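Local coordinates for protein cytokinin riboside 5'-monophosphate phosphoribohydrolase (PDB 5ZBL) that belongs to the SLOG clan of Rossmann-like alpha/beta proteins, built round a parallel sheet flanked by helices, at residues A[67-79]-A[87-99]. Residues are numbered along the deposited sequence; the frame is centred on the assembly and turned at random.
Sequences GEAFGVITESLMK and LTELEIVPDMHIR. With SO4 (sulfate ion), chain H.
Arg99 reaches across from the first turn of its helix to the backbone of strand 69-74, where NE donates to Val72 O at 2.7 Å. The carbonyl oxygen lies close to the guanidinium plane, and the bond is nearly straight at 166°. An extended side chain, with CG anti to the backbone N (chi1 -169°), carries the group there past Val72 CG1; Leu77 CD1 sits over one guanidinium face, toward its rim, and NH2 binds Gly48 O, within a glycine-rich turn consistent with a Rossmann-type GxGxxG motif. Beside it, Gly71 and Ile73 alternate with Glu89, Glu91 and Val93 in parallel pairing, from Gly71 N to Glu89 O (3.0 Å) through to Val93 N to Ile73 O (2.9 Å). At the start of the strands, Thr88 OG1 takes the N-H of Ala69 (2.9 Å). This is the beta-alpha-beta unit at one border of the chain's parallel sheet, with strand 89-93 outermost. On the face bearing Ile73, its CG2 presses tightly on Leu90 CD1 (3.4 Å), while Met78 meets Leu90 CD2 tip to tip through SD. The other face carries Phe70, whose CD1 touches Glu89 CB at the ring edge (3.6 Å). Both following helices are N-capped: Thr74 OG1 accepts from Leu77 N, and Asp95 OD1 from Ile98 N (3.0 Å). Met96 N, at the start of the second helix, donates to a sulfate oxygen, O4, and Glu91 is salt-bridged to Arg102 farther along that helix.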
loop_
_atom_site.group_PDB
_atom_site.type_symbol
_atom_site.label_atom_id
_atom_site.label_comp_id
_atom_site.label_asym_id
_atom_site.label_seq_id
_atom_site.Cartn_x
_atom_site.Cartn_y
_atom_site.Cartn_z
ATOM N N GLY A 67 -3.042 -28.938 7.091
ATOM C CA GLY A 67 -3.870 -28.050 6.254
ATOM C C GLY A 67 -3.415 -27.934 4.826
ATOM O O GLY A 67 -2.388 -28.464 4.449
ATOM N N GLU A 68 -4.203 -27.230 4.033
ATOM C CA GLU A 68 -3.864 -26.935 2.635
ATOM C C GLU A 68 -3.371 -25.470 2.544
ATOM O O GLU A 68 -3.848 -24.598 3.250
ATOM C CB GLU A 68 -5.087 -27.171 1.731
ATOM C CG GLU A 68 -5.711 -28.574 1.820
ATOM C CD GLU A 68 -7.124 -28.660 1.242
ATOM O OE1 GLU A 68 -7.351 -28.173 0.122
ATOM O OE2 GLU A 68 -8.034 -29.221 1.904
ATOM N N ALA A 69 -2.411 -25.219 1.671
ATOM C CA ALA A 69 -1.895 -23.896 1.438
ATOM C C ALA A 69 -1.986 -23.595 -0.060
ATOM O O ALA A 69 -1.397 -24.312 -0.881
ATOM C CB ALA A 69 -0.459 -23.796 1.935
ATOM N N PHE A 70 -2.737 -22.545 -0.409
ATOM C CA PHE A 70 -2.817 -22.070 -1.803
ATOM C C PHE A 70 -2.001 -20.820 -2.065
ATOM O O PHE A 70 -2.162 -19.792 -1.414
ATOM C CB PHE A 70 -4.271 -21.833 -2.176
ATOM C CG PHE A 70 -5.101 -23.060 -2.012
ATOM C CD1 PHE A 70 -5.172 -24.009 -3.039
ATOM C CD2 PHE A 70 -5.771 -23.307 -0.828
ATOM C CE1 PHE A 70 -5.932 -25.166 -2.897
ATOM C CE2 PHE A 70 -6.538 -24.466 -0.686
ATOM C CZ PHE A 70 -6.609 -25.390 -1.723
ATOM N N GLY A 71 -1.122 -20.916 -3.042
ATOM C CA GLY A 71 -0.263 -19.796 -3.441
ATOM C C GLY A 71 -0.734 -19.194 -4.758
ATOM O O GLY A 71 -1.251 -19.908 -5.614
ATOM N N VAL A 72 -0.530 -17.884 -4.899
ATOM C CA VAL A 72 -0.815 -17.104 -6.107
ATOM C C VAL A 72 0.434 -16.226 -6.378
ATOM O O VAL A 72 0.786 -15.355 -5.589
ATOM C CB VAL A 72 -2.103 -16.252 -5.969
ATOM C CG1 VAL A 72 -2.506 -15.622 -7.299
ATOM C CG2 VAL A 72 -3.244 -17.112 -5.478
ATOM N N ILE A 73 1.081 -16.497 -7.512
ATOM C CA ILE A 73 2.333 -15.905 -7.905
ATOM C C ILE A 73 2.239 -15.508 -9.369
ATOM O O ILE A 73 1.312 -15.905 -10.052
ATOM C CB ILE A 73 3.453 -16.929 -7.642
ATOM C CG1 ILE A 73 4.820 -16.254 -7.611
ATOM C CG2 ILE A 73 3.422 -18.071 -8.657
ATOM C CD1 ILE A 73 5.873 -17.108 -6.930
ATOM N N THR A 74 3.173 -14.688 -9.852
ATOM C CA THR A 74 3.214 -14.260 -11.279
ATOM C C THR A 74 4.312 -14.977 -12.006
ATOM O O THR A 74 5.235 -15.479 -11.363
ATOM C CB THR A 74 3.547 -12.782 -11.405
ATOM O OG1 THR A 74 4.861 -12.554 -10.861
ATOM C CG2 THR A 74 2.534 -11.917 -10.649
ATOM N N GLU A 75 4.236 -15.002 -13.344
ATOM C CA GLU A 75 5.348 -15.516 -14.170
ATOM C C GLU A 75 6.671 -14.847 -13.830
ATOM O O GLU A 75 7.670 -15.547 -13.683
ATOM C CB GLU A 75 5.082 -15.382 -15.690
ATOM C CG GLU A 75 4.790 -16.698 -16.386
ATOM C CD GLU A 75 5.968 -17.641 -16.407
ATOM O OE1 GLU A 75 6.873 -17.473 -17.246
ATOM O OE2 GLU A 75 5.980 -18.568 -15.585
ATOM N N SER A 76 6.678 -13.508 -13.715
ATOM C CA SER A 76 7.920 -12.781 -13.369
ATOM C C SER A 76 8.610 -13.361 -12.160
ATOM O O SER A 76 9.713 -13.863 -12.268
ATOM C CB SER A 76 7.668 -11.295 -13.140
ATOM O OG SER A 76 7.883 -10.574 -14.336
ATOM N N LEU A 77 7.939 -13.325 -11.010
ATOM C CA LEU A 77 8.500 -13.861 -9.743
ATOM C C LEU A 77 8.827 -15.355 -9.845
ATOM O O LEU A 77 9.800 -15.817 -9.257
ATOM C CB LEU A 77 7.543 -13.628 -8.570
ATOM C CG LEU A 77 7.098 -12.187 -8.260
ATOM C CD1 LEU A 77 6.026 -12.204 -7.190
ATOM C CD2 LEU A 77 8.250 -11.267 -7.838
ATOM N N MET A 78 8.030 -16.093 -10.626
ATOM C CA MET A 78 8.241 -17.521 -10.864
ATOM C C MET A 78 9.512 -17.810 -11.644
ATOM O O MET A 78 10.248 -18.720 -11.278
ATOM C CB MET A 78 7.056 -18.132 -11.627
ATOM C CG MET A 78 7.022 -19.653 -11.612
ATOM S SD MET A 78 6.622 -20.230 -9.949
ATOM C CE MET A 78 7.268 -21.910 -10.013
ATOM N N LYS A 79 9.749 -17.074 -12.733
ATOM C CA LYS A 79 11.025 -17.184 -13.467
ATOM C C LYS A 79 12.183 -16.805 -12.540
ATOM O O LYS A 79 13.310 -17.233 -12.771
ATOM C CB LYS A 79 11.082 -16.257 -14.702
ATOM C CG LYS A 79 10.457 -16.774 -15.988
ATOM C CD LYS A 79 9.969 -15.617 -16.872
ATOM C CE LYS A 79 10.401 -15.745 -18.329
ATOM N NZ LYS A 79 10.161 -17.100 -18.898
ATOM N N LEU A 87 3.243 -26.759 -2.137
ATOM C CA LEU A 87 1.883 -26.306 -1.836
ATOM C C LEU A 87 0.819 -27.223 -2.404
ATOM O O LEU A 87 1.031 -27.893 -3.418
ATOM C CB LEU A 87 1.626 -24.907 -2.386
ATOM C CG LEU A 87 2.656 -23.848 -2.027
ATOM C CD1 LEU A 87 2.376 -22.583 -2.831
ATOM C CD2 LEU A 87 2.687 -23.632 -0.520
ATOM N N THR A 88 -0.347 -27.209 -1.765
ATOM C CA THR A 88 -1.532 -27.871 -2.303
ATOM C C THR A 88 -1.772 -27.427 -3.753
ATOM O O THR A 88 -2.114 -28.230 -4.623
ATOM C CB THR A 88 -2.780 -27.511 -1.460
ATOM O OG1 THR A 88 -2.457 -27.556 -0.052
ATOM C CG2 THR A 88 -3.992 -28.398 -1.812
ATOM N N GLU A 89 -1.602 -26.130 -3.996
ATOM C CA GLU A 89 -1.643 -25.585 -5.345
ATOM C C GLU A 89 -0.835 -24.277 -5.420
ATOM O O GLU A 89 -0.849 -23.481 -4.491
ATOM C CB GLU A 89 -3.088 -25.287 -5.702
ATOM C CG GLU A 89 -3.427 -25.283 -7.175
ATOM C CD GLU A 89 -4.946 -25.207 -7.368
ATOM O OE1 GLU A 89 -5.658 -26.190 -7.013
ATOM O OE2 GLU A 89 -5.435 -24.150 -7.830
ATOM N N LEU A 90 -0.186 -24.057 -6.554
ATOM C CA LEU A 90 0.453 -22.820 -6.860
ATOM C C LEU A 90 -0.160 -22.309 -8.159
ATOM O O LEU A 90 0.034 -22.898 -9.192
ATOM C CB LEU A 90 1.980 -23.003 -6.954
ATOM C CG LEU A 90 2.821 -21.770 -7.384
ATOM C CD1 LEU A 90 2.442 -20.553 -6.548
ATOM C CD2 LEU A 90 4.322 -22.048 -7.297
ATOM N N GLU A 91 -0.919 -21.217 -8.080
ATOM C CA GLU A 91 -1.489 -20.567 -9.267
ATOM C C GLU A 91 -0.519 -19.495 -9.806
ATOM O O GLU A 91 -0.195 -18.553 -9.077
ATOM C CB GLU A 91 -2.824 -19.914 -8.938
ATOM C CG GLU A 91 -3.768 -20.874 -8.256
ATOM C CD GLU A 91 -5.221 -20.417 -8.244
ATOM O OE1 GLU A 91 -5.557 -19.390 -8.864
ATOM O OE2 GLU A 91 -6.052 -21.109 -7.606
ATOM N N ILE A 92 -0.086 -19.667 -11.057
ATOM C CA ILE A 92 0.696 -18.681 -11.829
ATOM C C ILE A 92 -0.208 -17.845 -12.724
ATOM O O ILE A 92 -0.910 -18.385 -13.608
ATOM C CB ILE A 92 1.770 -19.360 -12.690
ATOM C CG1 ILE A 92 2.601 -20.307 -11.812
ATOM C CG2 ILE A 92 2.733 -18.337 -13.304
ATOM C CD1 ILE A 92 3.580 -21.122 -12.624
ATOM N N VAL A 93 -0.199 -16.531 -12.504
ATOM C CA VAL A 93 -1.085 -15.606 -13.273
ATOM C C VAL A 93 -0.217 -14.604 -14.020
ATOM O O VAL A 93 0.975 -14.527 -13.730
ATOM C CB VAL A 93 -2.183 -14.957 -12.399
ATOM C CG1 VAL A 93 -3.046 -16.061 -11.806
ATOM C CG2 VAL A 93 -1.603 -14.096 -11.278
ATOM N N PRO A 94 -0.766 -13.928 -15.052
ATOM C CA PRO A 94 0.078 -13.134 -15.947
ATOM C C PRO A 94 0.784 -11.950 -15.303
ATOM O O PRO A 94 1.876 -11.660 -15.697
ATOM C CB PRO A 94 -0.915 -12.600 -16.980
ATOM C CG PRO A 94 -1.980 -13.607 -17.013
ATOM C CD PRO A 94 -2.130 -14.008 -15.585
ATOM N N ASP A 95 0.130 -11.263 -14.357
ATOM C CA ASP A 95 0.685 -10.053 -13.702
ATOM C C ASP A 95 0.248 -9.878 -12.270
ATOM O O ASP A 95 -0.602 -10.622 -11.764
ATOM C CB ASP A 95 0.378 -8.803 -14.526
ATOM C CG ASP A 95 -1.074 -8.561 -14.693
ATOM O OD1 ASP A 95 -1.768 -8.468 -13.656
ATOM O OD2 ASP A 95 -1.533 -8.453 -15.855
ATOM N N MET A 96 0.854 -8.890 -11.625
ATOM C CA MET A 96 0.666 -8.591 -10.217
ATOM C C MET A 96 -0.719 -8.104 -9.890
ATOM O O MET A 96 -1.217 -8.367 -8.811
ATOM C CB MET A 96 1.695 -7.569 -9.725
ATOM C CG MET A 96 2.284 -7.910 -8.359
ATOM S SD MET A 96 3.784 -8.923 -8.475
ATOM C CE MET A 96 4.989 -7.745 -9.115
ATOM N N HIS A 97 -1.358 -7.418 -10.816
ATOM C CA HIS A 97 -2.762 -7.041 -10.672
ATOM C C HIS A 97 -3.624 -8.276 -10.425
ATOM O O HIS A 97 -4.368 -8.356 -9.445
ATOM C CB HIS A 97 -3.223 -6.362 -11.977
ATOM C CG HIS A 97 -4.590 -5.738 -11.923
ATOM N ND1 HIS A 97 -5.477 -5.814 -12.978
ATOM C CD2 HIS A 97 -5.197 -4.986 -10.980
ATOM C CE1 HIS A 97 -6.574 -5.136 -12.687
ATOM N NE2 HIS A 97 -6.430 -4.624 -11.479
ATOM N N ILE A 98 -3.506 -9.231 -11.349
ATOM C CA ILE A 98 -4.311 -10.424 -11.351
ATOM C C ILE A 98 -3.929 -11.170 -10.067
ATOM O O ILE A 98 -4.816 -11.638 -9.325
ATOM C CB ILE A 98 -4.133 -11.235 -12.669
ATOM C CG1 ILE A 98 -4.693 -10.430 -13.859
ATOM C CG2 ILE A 98 -4.893 -12.560 -12.620
ATOM C CD1 ILE A 98 -4.245 -10.942 -15.219
ATOM N N ARG A 99 -2.638 -11.193 -9.725
ATOM C CA ARG A 99 -2.280 -11.893 -8.498
ATOM C C ARG A 99 -3.114 -11.410 -7.270
ATOM O O ARG A 99 -3.716 -12.219 -6.553
ATOM C CB ARG A 99 -0.816 -11.755 -8.250
ATOM C CG ARG A 99 -0.305 -12.641 -7.165
ATOM C CD ARG A 99 0.870 -11.968 -6.598
ATOM N NE ARG A 99 1.701 -12.810 -5.795
ATOM C CZ ARG A 99 2.720 -12.329 -5.098
ATOM N NH1 ARG A 99 2.979 -11.008 -5.102
ATOM N NH2 ARG A 99 3.479 -13.176 -4.390
HETATM S S SO4 H . 4.207 -7.767 -13.412
HETATM O O1 SO4 H . 5.296 -7.079 -12.665
HETATM O O2 SO4 H . 4.473 -7.545 -14.855
HETATM O O3 SO4 H . 4.231 -9.213 -13.069
HETATM O O4 SO4 H . 2.877 -7.188 -13.076
#